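Local coordinates for enhancer of mRNA-decapping protein 4 homolog (Drosophila melanogaster, PDB 2VXG) that seems to act in mRNA decapping during mRNA degradation and is required to silence a subset of endogenous miRNA targets, this chain being its C-terminal domain, at residues A[103-108]-A[130-135]; A[71-76]-A[118-123]; A[6-11]-A[32-37]; A[19-24]-A[53-58]. All coordinates share one frame; numbering follows the deposited sequence.

Interaction 1: residues A[103-108]-A[130-135]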
loop_
_atom_site.group_PDB
_atom_site.type_symbol
_atom_site.label_atom_id
_atom_site.label_comp_id
_atom_site.label_asym_id
_atom_site.label_seq_id
_atom_site.Cartn_x
_atom_site.Cartn_y
_atom_site.Cartn_z
ATOM N N GLU A 103 -7.474 -1.099 10.815
ATOM C CA GLU A 103 -7.461 0.305 10.426
ATOM C C GLU A 103 -7.695 0.500 8.918
ATOM O O GLU A 103 -8.385 1.436 8.526
ATOM C CB GLU A 103 -6.132 0.954 10.840
ATOM C CG GLU A 103 -6.115 2.486 10.812
ATOM C CD GLU A 103 -7.175 3.186 11.724
ATOM O OE1 GLU A 103 -7.795 2.538 12.574
ATOM O OE2 GLU A 103 -7.368 4.424 11.591
ATOM N N LEU A 104 -7.127 -0.379 8.091
ATOM C CA LEU A 104 -7.398 -0.397 6.661
ATOM C C LEU A 104 -8.904 -0.551 6.430
ATOM O O LEU A 104 -9.506 0.195 5.668
ATOM C CB LEU A 104 -6.626 -1.542 5.972
ATOM C CG LEU A 104 -7.070 -1.847 4.532
ATOM C CD1 LEU A 104 -6.800 -0.678 3.586
ATOM C CD2 LEU A 104 -6.440 -3.130 4.001
ATOM N N TYR A 105 -9.501 -1.522 7.125
ATOM C CA TYR A 105 -10.935 -1.749 7.056
ATOM C C TYR A 105 -11.765 -0.517 7.396
ATOM O O TYR A 105 -12.690 -0.175 6.667
ATOM C CB TYR A 105 -11.337 -2.888 8.001
ATOM C CG TYR A 105 -12.709 -3.414 7.666
ATOM C CD1 TYR A 105 -12.862 -4.479 6.798
ATOM C CD2 TYR A 105 -13.849 -2.830 8.208
ATOM C CE1 TYR A 105 -14.073 -4.954 6.484
ATOM C CE2 TYR A 105 -15.092 -3.294 7.891
ATOM C CZ TYR A 105 -15.197 -4.364 7.013
ATOM O OH TYR A 105 -16.417 -4.849 6.682
ATOM N N ARG A 106 -11.389 0.130 8.505
ATOM C CA ARG A 106 -12.063 1.309 9.047
ATOM C C ARG A 106 -11.959 2.458 8.048
ATOM O O ARG A 106 -12.935 3.128 7.763
ATOM C CB ARG A 106 -11.471 1.670 10.451
ATOM C CG ARG A 106 -12.139 2.843 11.260
ATOM C CD ARG A 106 -11.892 2.669 12.819
ATOM N NE ARG A 106 -12.257 3.807 13.680
ATOM C CZ ARG A 106 -13.361 3.939 14.440
ATOM N NH1 ARG A 106 -14.335 3.032 14.455
ATOM N NH2 ARG A 106 -13.516 5.033 15.173
ATOM N N ASN A 107 -10.764 2.664 7.486
ATOM C CA ASN A 107 -10.594 3.651 6.436
ATOM C C ASN A 107 -11.374 3.387 5.161
ATOM O O ASN A 107 -11.877 4.337 4.531
ATOM C CB ASN A 107 -9.100 3.830 6.095
ATOM C CG ASN A 107 -8.366 4.623 7.152
ATOM O OD1 ASN A 107 -7.304 4.229 7.630
ATOM N ND2 ASN A 107 -8.929 5.727 7.532
ATOM N N CYS A 108 -11.431 2.116 4.749
ATOM C CA CYS A 108 -12.220 1.717 3.577
ATOM C C CYS A 108 -13.689 1.951 3.843
ATOM O O CYS A 108 -14.398 2.439 2.976
ATOM C CB CYS A 108 -11.999 0.230 3.203
ATOM S SG CYS A 108 -10.345 -0.144 2.529
ATOM N N ALA A 130 -12.256 -9.358 1.451
ATOM C CA ALA A 130 -10.995 -10.072 1.475
ATOM C C ALA A 130 -10.298 -9.909 2.818
ATOM O O ALA A 130 -9.688 -10.854 3.311
ATOM C CB ALA A 130 -10.083 -9.564 0.384
ATOM N N ILE A 131 -10.375 -8.690 3.369
ATOM C CA ILE A 131 -9.754 -8.353 4.637
ATOM C C ILE A 131 -10.301 -9.241 5.751
ATOM O O ILE A 131 -9.520 -9.717 6.617
ATOM C CB ILE A 131 -9.965 -6.834 4.989
ATOM C CG1 ILE A 131 -9.032 -5.961 4.141
ATOM C CG2 ILE A 131 -9.697 -6.556 6.486
ATOM C CD1 ILE A 131 -9.257 -4.485 4.365
ATOM N N ILE A 132 -11.617 -9.483 5.712
ATOM C CA ILE A 132 -12.274 -10.348 6.701
ATOM C C ILE A 132 -11.590 -11.721 6.749
ATOM O O ILE A 132 -11.374 -12.263 7.825
ATOM C CB ILE A 132 -13.803 -10.459 6.457
ATOM C CG1 ILE A 132 -14.470 -9.084 6.649
ATOM C CG2 ILE A 132 -14.423 -11.504 7.404
ATOM C CD1 ILE A 132 -15.990 -9.073 6.503
ATOM N N THR A 133 -11.192 -12.242 5.581
ATOM C CA THR A 133 -10.516 -13.546 5.482
ATOM C C THR A 133 -9.135 -13.519 6.101
ATOM O O THR A 133 -8.730 -14.456 6.779
ATOM C CB THR A 133 -10.429 -14.029 4.013
ATOM O OG1 THR A 133 -11.757 -14.168 3.494
ATOM C CG2 THR A 133 -9.736 -15.368 3.907
ATOM N N TYR A 134 -8.404 -12.440 5.872
ATOM C CA TYR A 134 -7.093 -12.273 6.503
ATOM C C TYR A 134 -7.189 -12.127 8.013
ATOM O O TYR A 134 -6.336 -12.631 8.740
ATOM C CB TYR A 134 -6.376 -11.070 5.912
ATOM C CG TYR A 134 -5.788 -11.350 4.560
ATOM C CD1 TYR A 134 -4.509 -11.874 4.437
ATOM C CD2 TYR A 134 -6.491 -11.054 3.407
ATOM C CE1 TYR A 134 -3.971 -12.115 3.202
ATOM C CE2 TYR A 134 -5.960 -11.295 2.163
ATOM C CZ TYR A 134 -4.697 -11.812 2.067
ATOM O OH TYR A 134 -4.162 -12.042 0.821
ATOM N N ARG A 135 -8.232 -11.441 8.473
ATOM C CA ARG A 135 -8.529 -11.319 9.897
ATOM C C ARG A 135 -9.250 -12.546 10.437
ATOM O O ARG A 135 -9.403 -12.684 11.655
ATOM C CB ARG A 135 -9.365 -10.060 10.178
ATOM C CG ARG A 135 -8.538 -8.770 10.191
ATOM C CD ARG A 135 -9.142 -7.697 11.083
ATOM N NE ARG A 135 -10.357 -7.132 10.496
ATOM C CZ ARG A 135 -11.290 -6.442 11.161
ATOM N NH1 ARG A 135 -11.179 -6.212 12.470
ATOM N NH2 ARG A 135 -12.358 -5.981 10.510
#
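The Y105 ring meets three residues of 130-135, each from a different direction. R135 reaches over one face: NH2 of R135 sits 3.8 Å from Y105 CG, offset toward the rim, with the guanidinium plane turned 48° from the ring. With R135 CZ still 5.3 Å from the centroid of the Y105 ring, this cation-pi pair can be only a weak attraction. I131 comes to the ring edge instead, its CG2 lying 3.8 Å from Y105 CD1 near the ring plane. Farther round, I132 CG1 approaches Y105 CE1 obliquely at 4.2 Å. CG of Y105 is trans to the backbone N (chi1 -163°), a setting that swings the ring toward helix 121-134. The other branch of I131, extended through CG1 to CD1, packs on L104 CD2, although that spacing is modelled implausibly short. The two helical segments run nearly antiparallel, 162° apart with axes 10.8 Å from each other, and belong to a helical hairpin. Y105 is a known phosphorylation site, unmodified here. C108 continues the hairpin packing onto V124, L127 and M128. L104 also rests on I61 and S65 of helix 54-66, while Y134 lies against L83 and L84 of helix 73-85.

Interaction 2: residues A[71-76]-A[118-123]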
loop_
_atom_site.group_PDB
_atom_site.type_symbol
_atom_site.label_atom_id
_atom_site.label_comp_id
_atom_site.label_asym_id
_atom_site.label_seq_id
_atom_site.Cartn_x
_atom_site.Cartn_y
_atom_site.Cartn_z
ATOM N N HIS A 71 -8.162 8.617 -3.685
ATOM C CA HIS A 71 -7.949 7.218 -4.039
ATOM C C HIS A 71 -8.186 6.976 -5.532
ATOM O O HIS A 71 -9.133 7.512 -6.111
ATOM C CB HIS A 71 -8.879 6.310 -3.221
ATOM C CG HIS A 71 -8.468 4.870 -3.231
ATOM N ND1 HIS A 71 -7.273 4.435 -2.692
ATOM C CD2 HIS A 71 -9.098 3.769 -3.699
ATOM C CE1 HIS A 71 -7.186 3.125 -2.831
ATOM N NE2 HIS A 71 -8.271 2.696 -3.451
ATOM N N ASN A 72 -7.338 6.131 -6.129
ATOM C CA ASN A 72 -7.390 5.807 -7.559
ATOM C C ASN A 72 -6.969 4.357 -7.855
ATOM O O ASN A 72 -6.623 3.613 -6.937
ATOM C CB ASN A 72 -6.510 6.792 -8.342
ATOM C CG ASN A 72 -5.102 6.920 -7.771
ATOM O OD1 ASN A 72 -4.495 5.936 -7.296
ATOM N ND2 ASN A 72 -4.557 8.135 -7.846
ATOM N N GLU A 73 -7.000 3.975 -9.134
ATOM C CA GLU A 73 -6.599 2.637 -9.596
ATOM C C GLU A 73 -5.156 2.273 -9.208
ATOM O O GLU A 73 -4.871 1.163 -8.740
ATOM C CB GLU A 73 -6.737 2.539 -11.109
ATOM C CG GLU A 73 -7.336 1.202 -11.591
ATOM C CD GLU A 73 -7.170 0.963 -13.083
ATOM O OE1 GLU A 73 -6.069 1.244 -13.614
ATOM O OE2 GLU A 73 -8.130 0.484 -13.738
ATOM N N LEU A 74 -4.230 3.196 -9.407
ATOM C CA LEU A 74 -2.854 2.889 -9.052
ATOM C C LEU A 74 -2.790 2.462 -7.567
ATOM O O LEU A 74 -2.337 1.358 -7.248
ATOM C CB LEU A 74 -1.922 4.056 -9.391
ATOM C CG LEU A 74 -0.510 3.904 -8.821
ATOM C CD1 LEU A 74 0.127 2.619 -9.314
ATOM C CD2 LEU A 74 0.347 5.147 -9.087
ATOM N N LYS A 75 -3.300 3.311 -6.669
ATOM C CA LYS A 75 -3.222 3.030 -5.250
ATOM C C LYS A 75 -4.103 1.820 -4.857
ATOM O O LYS A 75 -3.708 1.043 -3.973
ATOM C CB LYS A 75 -3.533 4.289 -4.403
ATOM C CG LYS A 75 -2.370 5.329 -4.445
ATOM C CD LYS A 75 -2.573 6.571 -3.537
ATOM C CE LYS A 75 -3.812 7.386 -3.994
ATOM N NZ LYS A 75 -4.028 8.658 -3.224
ATOM N N GLN A 76 -5.253 1.665 -5.507
ATOM C CA GLN A 76 -6.131 0.520 -5.217
ATOM C C GLN A 76 -5.445 -0.759 -5.579
ATOM O O GLN A 76 -5.456 -1.712 -4.834
ATOM C CB GLN A 76 -7.445 0.561 -5.989
ATOM C CG GLN A 76 -8.442 -0.606 -5.630
ATOM C CD GLN A 76 -8.669 -0.791 -4.119
ATOM O OE1 GLN A 76 -8.673 0.176 -3.371
ATOM N NE2 GLN A 76 -8.861 -2.052 -3.670
ATOM N N ASN A 118 -17.355 7.108 -6.481
ATOM C CA ASN A 118 -15.968 6.898 -6.896
ATOM C C ASN A 118 -15.757 5.611 -7.685
ATOM O O ASN A 118 -16.390 4.601 -7.409
ATOM C CB ASN A 118 -15.029 6.852 -5.686
ATOM C CG ASN A 118 -13.559 7.014 -6.053
ATOM O OD1 ASN A 118 -12.837 6.041 -6.316
ATOM N ND2 ASN A 118 -13.082 8.248 -5.997
ATOM N N SER A 119 -14.836 5.687 -8.647
ATOM C CA SER A 119 -14.511 4.582 -9.553
ATOM C C SER A 119 -14.076 3.290 -8.838
ATOM O O SER A 119 -14.315 2.183 -9.324
ATOM C CB SER A 119 -13.389 5.033 -10.486
ATOM O OG SER A 119 -13.066 4.026 -11.413
ATOM N N GLN A 120 -13.409 3.445 -7.698
ATOM C CA GLN A 120 -12.928 2.305 -6.935
ATOM C C GLN A 120 -13.928 1.794 -5.874
ATOM O O GLN A 120 -13.567 0.945 -5.071
ATOM C CB GLN A 120 -11.595 2.670 -6.295
ATOM C CG GLN A 120 -10.553 3.130 -7.327
ATOM C CD GLN A 120 -10.293 2.091 -8.399
ATOM O OE1 GLN A 120 -10.701 2.258 -9.552
ATOM N NE2 GLN A 120 -9.630 1.006 -8.026
ATOM N N PHE A 121 -15.178 2.264 -5.898
ATOM C CA PHE A 121 -16.171 1.916 -4.859
ATOM C C PHE A 121 -16.315 0.390 -4.631
ATOM O O PHE A 121 -16.132 -0.079 -3.511
ATOM C CB PHE A 121 -17.535 2.546 -5.199
ATOM C CG PHE A 121 -18.630 2.262 -4.210
ATOM C CD1 PHE A 121 -18.740 3.000 -3.040
ATOM C CD2 PHE A 121 -19.637 1.331 -4.497
ATOM C CE1 PHE A 121 -19.776 2.769 -2.143
ATOM C CE2 PHE A 121 -20.676 1.107 -3.600
ATOM C CZ PHE A 121 -20.744 1.847 -2.418
ATOM N N SER A 122 -16.618 -0.364 -5.686
ATOM C CA SER A 122 -16.898 -1.799 -5.554
ATOM C C SER A 122 -15.603 -2.559 -5.308
ATOM O O SER A 122 -15.593 -3.542 -4.581
ATOM C CB SER A 122 -17.654 -2.348 -6.780
ATOM O OG SER A 122 -18.927 -1.749 -6.829
ATOM N N ASN A 123 -14.510 -2.053 -5.866
ATOM C CA ASN A 123 -13.192 -2.619 -5.625
ATOM C C ASN A 123 -12.817 -2.551 -4.136
ATOM O O ASN A 123 -12.322 -3.516 -3.565
ATOM C CB ASN A 123 -12.140 -1.902 -6.487
ATOM C CG ASN A 123 -12.450 -2.001 -7.971
ATOM O OD1 ASN A 123 -12.009 -2.923 -8.642
ATOM N ND2 ASN A 123 -13.300 -1.084 -8.466
#
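H71 meets Q120 at the imidazole edge, H71 CD2 lying 3.8 Å from Q120 CB. The ring is held by its own segment: H71 NE2 donates to Q76 OE1 at 2.6 Å, in the carbonyl plane and on a lone pair, with an N-H...O angle of 153°. N72 turns its side chain from the contact to cap helix 73-85, its OD1 accepting from K75 N at 3.0 Å; its backbone carbonyl carbon nevertheless packs on Q120 CG. At E73 the extended side chain crosses Q120 at about a right angle, and E73 CG passes 4.1 Å from OE1 of that glutamine. Q76 then slides past Q120 in the opposite direction; the modelled approach of Q76 CB to Q120 NE2 is doubtfully short. A bend at chi2 (-57°) brings the Q120 amide alongside E73 and Q76. Q76 CG also touches N123 CB at 4.0 Å. On the partner segment, an Asx turn leads into helix 121-134: N118 OD1 accepts from Q120 N at 3.0 Å. Thus the N-terminal ends of two helices pack together. Around them, H71 makes a T-shaped stack with F111 of helix 91-114 and touches I64 of helix 54-66, while K75 forms a salt bridge with E33 of helix 29-38.

Interaction 3: residues A[6-11]-A[32-37]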
loop_
_atom_site.group_PDB
_atom_site.type_symbol
_atom_site.label_atom_id
_atom_site.label_comp_id
_atom_site.label_asym_id
_atom_site.label_seq_id
_atom_site.Cartn_x
_atom_site.Cartn_y
_atom_site.Cartn_z
ATOM N N SER A 6 16.825 10.099 -5.726
ATOM C CA SER A 6 17.435 8.985 -5.006
ATOM C C SER A 6 16.604 7.725 -5.162
ATOM O O SER A 6 17.138 6.630 -5.333
ATOM C CB SER A 6 17.566 9.305 -3.520
ATOM O OG SER A 6 18.010 8.177 -2.804
ATOM N N ILE A 7 15.303 7.895 -5.021
ATOM C CA ILE A 7 14.326 6.810 -5.239
ATOM C C ILE A 7 14.417 6.199 -6.625
ATOM O O ILE A 7 14.433 4.977 -6.759
ATOM C CB ILE A 7 12.887 7.302 -4.974
ATOM C CG1 ILE A 7 12.669 7.382 -3.460
ATOM C CG2 ILE A 7 11.845 6.399 -5.630
ATOM C CD1 ILE A 7 11.570 8.306 -3.027
ATOM N N LYS A 8 14.499 7.028 -7.656
ATOM C CA LYS A 8 14.588 6.482 -9.013
ATOM C C LYS A 8 15.882 5.707 -9.171
ATOM O O LYS A 8 15.892 4.639 -9.761
ATOM C CB LYS A 8 14.438 7.576 -10.067
ATOM C CG LYS A 8 13.114 8.266 -9.932
ATOM C CD LYS A 8 12.605 8.831 -11.213
ATOM C CE LYS A 8 13.349 10.066 -11.589
ATOM N NZ LYS A 8 12.859 10.471 -12.911
ATOM N N GLN A 9 16.955 6.256 -8.624
ATOM C CA GLN A 9 18.262 5.610 -8.563
ATOM C C GLN A 9 18.222 4.208 -7.936
ATOM O O GLN A 9 18.719 3.212 -8.505
ATOM C CB GLN A 9 19.180 6.516 -7.775
ATOM C CG GLN A 9 20.586 6.045 -7.642
ATOM C CD GLN A 9 21.551 7.200 -7.529
ATOM O OE1 GLN A 9 21.408 8.068 -6.637
ATOM N NE2 GLN A 9 22.565 7.224 -8.419
ATOM N N LEU A 10 17.642 4.148 -6.745
ATOM C CA LEU A 10 17.529 2.890 -5.977
ATOM C C LEU A 10 16.762 1.841 -6.756
ATOM O O LEU A 10 17.225 0.724 -6.899
ATOM C CB LEU A 10 16.887 3.169 -4.609
ATOM C CG LEU A 10 17.869 3.915 -3.696
ATOM C CD1 LEU A 10 17.227 4.525 -2.457
ATOM C CD2 LEU A 10 19.042 2.973 -3.341
ATOM N N LEU A 11 15.589 2.227 -7.248
ATOM C CA LEU A 11 14.741 1.391 -8.106
ATOM C C LEU A 11 15.440 0.883 -9.350
ATOM O O LEU A 11 15.256 -0.263 -9.728
ATOM C CB LEU A 11 13.491 2.174 -8.552
ATOM C CG LEU A 11 12.491 2.484 -7.452
ATOM C CD1 LEU A 11 11.330 3.361 -7.975
ATOM C CD2 LEU A 11 11.977 1.195 -6.829
ATOM N N VAL A 32 5.221 8.648 -2.180
ATOM C CA VAL A 32 4.836 7.261 -2.294
ATOM C C VAL A 32 4.219 6.996 -3.670
ATOM O O VAL A 32 4.620 6.023 -4.334
ATOM C CB VAL A 32 3.884 6.817 -1.151
ATOM C CG1 VAL A 32 3.424 5.347 -1.373
ATOM C CG2 VAL A 32 4.581 6.966 0.221
ATOM N N GLU A 33 3.253 7.831 -4.081
ATOM C CA GLU A 33 2.645 7.695 -5.426
ATOM C C GLU A 33 3.636 7.811 -6.563
ATOM O O GLU A 33 3.638 6.961 -7.444
ATOM C CB GLU A 33 1.491 8.646 -5.624
ATOM C CG GLU A 33 0.356 8.348 -4.734
ATOM C CD GLU A 33 -0.819 9.303 -4.935
ATOM O OE1 GLU A 33 -1.196 9.512 -6.119
ATOM O OE2 GLU A 33 -1.353 9.828 -3.900
ATOM N N PHE A 34 4.525 8.809 -6.503
ATOM C CA PHE A 34 5.690 8.925 -7.419
ATOM C C PHE A 34 6.488 7.618 -7.461
ATOM O O PHE A 34 6.844 7.109 -8.537
ATOM C CB PHE A 34 6.595 10.108 -6.943
ATOM C CG PHE A 34 7.993 10.161 -7.595
ATOM C CD1 PHE A 34 8.197 10.861 -8.782
ATOM C CD2 PHE A 34 9.075 9.556 -6.978
ATOM C CE1 PHE A 34 9.448 10.939 -9.367
ATOM C CE2 PHE A 34 10.317 9.619 -7.530
ATOM C CZ PHE A 34 10.523 10.315 -8.732
ATOM N N THR A 35 6.779 7.073 -6.284
ATOM C CA THR A 35 7.517 5.818 -6.191
ATOM C C THR A 35 6.731 4.707 -6.905
ATOM O O THR A 35 7.311 3.995 -7.708
ATOM C CB THR A 35 7.825 5.443 -4.721
ATOM O OG1 THR A 35 8.429 6.569 -4.085
ATOM C CG2 THR A 35 8.734 4.225 -4.597
ATOM N N LEU A 36 5.427 4.583 -6.626
ATOM C CA LEU A 36 4.593 3.492 -7.221
ATOM C C LEU A 36 4.535 3.635 -8.741
ATOM O O LEU A 36 4.669 2.668 -9.475
ATOM C CB LEU A 36 3.180 3.492 -6.664
ATOM C CG LEU A 36 2.952 3.243 -5.173
ATOM C CD1 LEU A 36 1.479 3.413 -4.873
ATOM C CD2 LEU A 36 3.422 1.905 -4.754
ATOM N N ARG A 37 4.392 4.881 -9.180
ATOM C CA ARG A 37 4.489 5.257 -10.589
ATOM C C ARG A 37 5.799 4.831 -11.282
ATOM O O ARG A 37 5.760 4.475 -12.440
ATOM C CB ARG A 37 4.179 6.760 -10.691
ATOM C CG ARG A 37 4.458 7.478 -11.976
ATOM C CD ARG A 37 4.473 9.009 -11.703
ATOM N NE ARG A 37 3.378 9.363 -10.805
ATOM C CZ ARG A 37 3.393 10.317 -9.866
ATOM N NH1 ARG A 37 4.443 11.101 -9.660
ATOM N NH2 ARG A 37 2.306 10.492 -9.120
#
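F34 and K8 meet because F34 has its CG trans to the main-chain nitrogen (chi1 167°), which carries the ring across to helix 2-13, and because the lysine chain bends at chi3 (-75°) around the end of that ring. F34 CZ lies 3.5 Å from K8 CG and 3.6 Å from K8 CD, so the aliphatic part of the lysine does the touching, crossing the phenyl group at about a right angle. I7 CG2 comes to the neighbouring ring atom, F34 CE2, at 4.0 Å, approaching obliquely. Helices 2-13 and 29-38 run in roughly the same direction here, 32° apart, separated in the chain by helix 16-25; such a succession of packed helices is consistent with the TPR clan to which this family belongs. I7 also packs crosswise on T35: its CD1 is 3.7 Å from T35 OG1, and the two CG2 methyls of I7 and T35 are 3.9 Å apart. The threonine hydroxyl, although turned among these carbons, is satisfied within its own helix by a hydrogen bond to L31 O. L11 CD1 approaches T35 O at 4.1 Å. Helix 16-25 abuts the same groups, with A19 touched by L11 and A23 by T35.

Interaction 4: residues A[19-24]-A[53-58]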
loop_
_atom_site.group_PDB
_atom_site.type_symbol
_atom_site.label_atom_id
_atom_site.label_comp_id
_atom_site.label_asym_id
_atom_site.label_seq_id
_atom_site.Cartn_x
_atom_site.Cartn_y
_atom_site.Cartn_z
ATOM N N ALA A 19 14.292 1.989 -1.614
ATOM C CA ALA A 19 13.530 3.044 -2.283
ATOM C C ALA A 19 12.232 3.273 -1.509
ATOM O O ALA A 19 11.867 4.418 -1.217
ATOM C CB ALA A 19 13.245 2.692 -3.705
ATOM N N PHE A 20 11.581 2.188 -1.104
ATOM C CA PHE A 20 10.315 2.310 -0.386
ATOM C C PHE A 20 10.501 2.800 1.031
ATOM O O PHE A 20 9.642 3.527 1.514
ATOM C CB PHE A 20 9.497 1.008 -0.434
ATOM C CG PHE A 20 8.642 0.881 -1.676
ATOM C CD1 PHE A 20 9.230 0.593 -2.887
ATOM C CD2 PHE A 20 7.252 1.095 -1.630
ATOM C CE1 PHE A 20 8.486 0.466 -4.052
ATOM C CE2 PHE A 20 6.463 0.968 -2.804
ATOM C CZ PHE A 20 7.100 0.663 -4.017
ATOM N N HIS A 21 11.599 2.435 1.687
ATOM C CA HIS A 21 11.916 2.989 3.018
ATOM C C HIS A 21 11.942 4.487 2.924
ATOM O O HIS A 21 11.329 5.152 3.742
ATOM C CB HIS A 21 13.292 2.520 3.579
ATOM C CG HIS A 21 13.376 1.059 3.909
ATOM N ND1 HIS A 21 14.583 0.384 3.985
ATOM C CD2 HIS A 21 12.414 0.120 4.079
ATOM C CE1 HIS A 21 14.357 -0.896 4.240
ATOM N NE2 HIS A 21 13.045 -1.079 4.330
ATOM N N GLN A 22 12.620 5.012 1.897
ATOM C CA GLN A 22 12.772 6.444 1.733
ATOM C C GLN A 22 11.421 7.052 1.465
ATOM O O GLN A 22 11.040 8.016 2.132
ATOM C CB GLN A 22 13.718 6.782 0.569
ATOM C CG GLN A 22 13.884 8.284 0.277
ATOM C CD GLN A 22 14.499 9.103 1.417
ATOM O OE1 GLN A 22 13.778 9.743 2.186
ATOM N NE2 GLN A 22 15.831 9.099 1.520
ATOM N N ALA A 23 10.673 6.459 0.532
ATOM C CA ALA A 23 9.374 7.019 0.211
ATOM C C ALA A 23 8.440 7.039 1.461
ATOM O O ALA A 23 7.767 8.054 1.745
ATOM C CB ALA A 23 8.759 6.258 -0.921
ATOM N N LEU A 24 8.424 5.934 2.204
ATOM C CA LEU A 24 7.514 5.726 3.340
ATOM C C LEU A 24 7.878 6.459 4.642
ATOM O O LEU A 24 6.991 6.777 5.481
ATOM C CB LEU A 24 7.326 4.236 3.626
ATOM C CG LEU A 24 6.589 3.411 2.575
ATOM C CD1 LEU A 24 6.754 1.910 2.772
ATOM C CD2 LEU A 24 5.115 3.831 2.504
ATOM N N GLU A 53 9.591 -6.181 1.344
ATOM C CA GLU A 53 9.569 -6.623 2.722
ATOM C C GLU A 53 8.161 -6.583 3.253
ATOM O O GLU A 53 7.406 -5.697 2.881
ATOM C CB GLU A 53 10.371 -5.612 3.547
ATOM C CG GLU A 53 11.805 -5.833 3.478
ATOM C CD GLU A 53 12.566 -4.696 4.035
ATOM O OE1 GLU A 53 11.952 -3.721 4.528
ATOM O OE2 GLU A 53 13.788 -4.764 3.960
ATOM N N GLN A 54 7.824 -7.482 4.172
ATOM C CA GLN A 54 6.529 -7.415 4.858
ATOM C C GLN A 54 6.284 -6.079 5.566
ATOM O O GLN A 54 5.159 -5.566 5.534
ATOM C CB GLN A 54 6.379 -8.534 5.876
ATOM C CG GLN A 54 6.306 -9.941 5.252
ATOM C CD GLN A 54 4.984 -10.210 4.658
ATOM O OE1 GLN A 54 3.969 -10.276 5.379
ATOM N NE2 GLN A 54 4.962 -10.408 3.327
ATOM N N LYS A 55 7.320 -5.540 6.221
ATOM C CA LYS A 55 7.175 -4.269 6.919
ATOM C C LYS A 55 6.831 -3.121 5.952
ATOM O O LYS A 55 6.106 -2.222 6.313
ATOM C CB LYS A 55 8.352 -3.960 7.855
ATOM C CG LYS A 55 9.703 -3.535 7.236
ATOM C CD LYS A 55 10.749 -3.176 8.319
ATOM C CE LYS A 55 12.182 -3.306 7.742
ATOM N NZ LYS A 55 13.094 -3.860 8.743
ATOM N N VAL A 56 7.342 -3.198 4.729
ATOM C CA VAL A 56 7.085 -2.218 3.679
ATOM C C VAL A 56 5.656 -2.396 3.183
ATOM O O VAL A 56 4.938 -1.436 2.997
ATOM C CB VAL A 56 8.079 -2.350 2.510
ATOM C CG1 VAL A 56 7.548 -1.658 1.255
ATOM C CG2 VAL A 56 9.518 -1.831 2.910
ATOM N N LEU A 57 5.241 -3.628 2.994
ATOM C CA LEU A 57 3.868 -3.876 2.538
ATOM C C LEU A 57 2.847 -3.308 3.512
ATOM O O LEU A 57 1.897 -2.647 3.072
ATOM C CB LEU A 57 3.628 -5.377 2.329
ATOM C CG LEU A 57 4.372 -6.037 1.178
ATOM C CD1 LEU A 57 4.282 -7.514 1.278
ATOM C CD2 LEU A 57 3.825 -5.553 -0.146
ATOM N N LEU A 58 3.025 -3.559 4.822
ATOM C CA LEU A 58 2.049 -3.114 5.864
ATOM C C LEU A 58 2.013 -1.586 6.023
ATOM O O LEU A 58 0.975 -0.990 6.258
ATOM C CB LEU A 58 2.322 -3.767 7.204
ATOM C CG LEU A 58 2.007 -5.277 7.307
ATOM C CD1 LEU A 58 2.489 -5.956 8.604
ATOM C CD2 LEU A 58 0.521 -5.600 7.030
#
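H21 NE2 donates a hydrogen bond to E53 OE1 at 2.9 Å, nearly straight at 165°. The oxygen lies at the ring edge, almost in the imidazole plane, and is met on its syn side, somewhat out of the carboxylate plane. E53 occupies the N-cap position of helix 54-66, and its backbone N is bonded to N17 OD1, so N17 and H21, both of helix 16-25, help place it. K55 CE passes 4.2 Å from H21 NE2; its ammonium is not in contact, but a positive charge nearby would probably disfavour protonation of the imidazole, against the opposite pull of E53. Next to this polar pair, V56 fits among three side chains with its two methyls divided between them. V56 CG1, trans to the backbone N (chi1 162°), lies 3.7 Å from F20 CB and 4.0 Å from L24 CD1. V56 CG2 instead touches H21 CD2 at 3.7 Å. L24 CD1 also reaches V56 O at 3.8 Å. F20 extends the apolar layer to T35 and L36 of helix 29-38. With axes 10.4 Å apart and directions differing by 34°, the segments pack as non-consecutive helices of an all-helical array, consistent with a TPR-clan domain.

In the fold
From the N terminus, interaction 3 closes the first loop, bringing helix 29-38 back to helix 2-13 past helix 16-25. Interaction 4 starts on that intervening helix and ends on helix 54-66, so these two loops cross, and they touch directly through T35 with A23 and L36 with F20. The second half follows in series. Interaction 2 joins the start of helix 73-85 to the start of helix 121-134; interaction 1 opens within that loop, on helix 91-114, and closes beyond it, farther along helix 121-134, so this pair crosses too. Interactions 1 and 4 lie on opposite sides of the chain's centre. The halves meet between interactions 2 and 3, where K75 forms a salt bridge with E33 and L74 packs on L36.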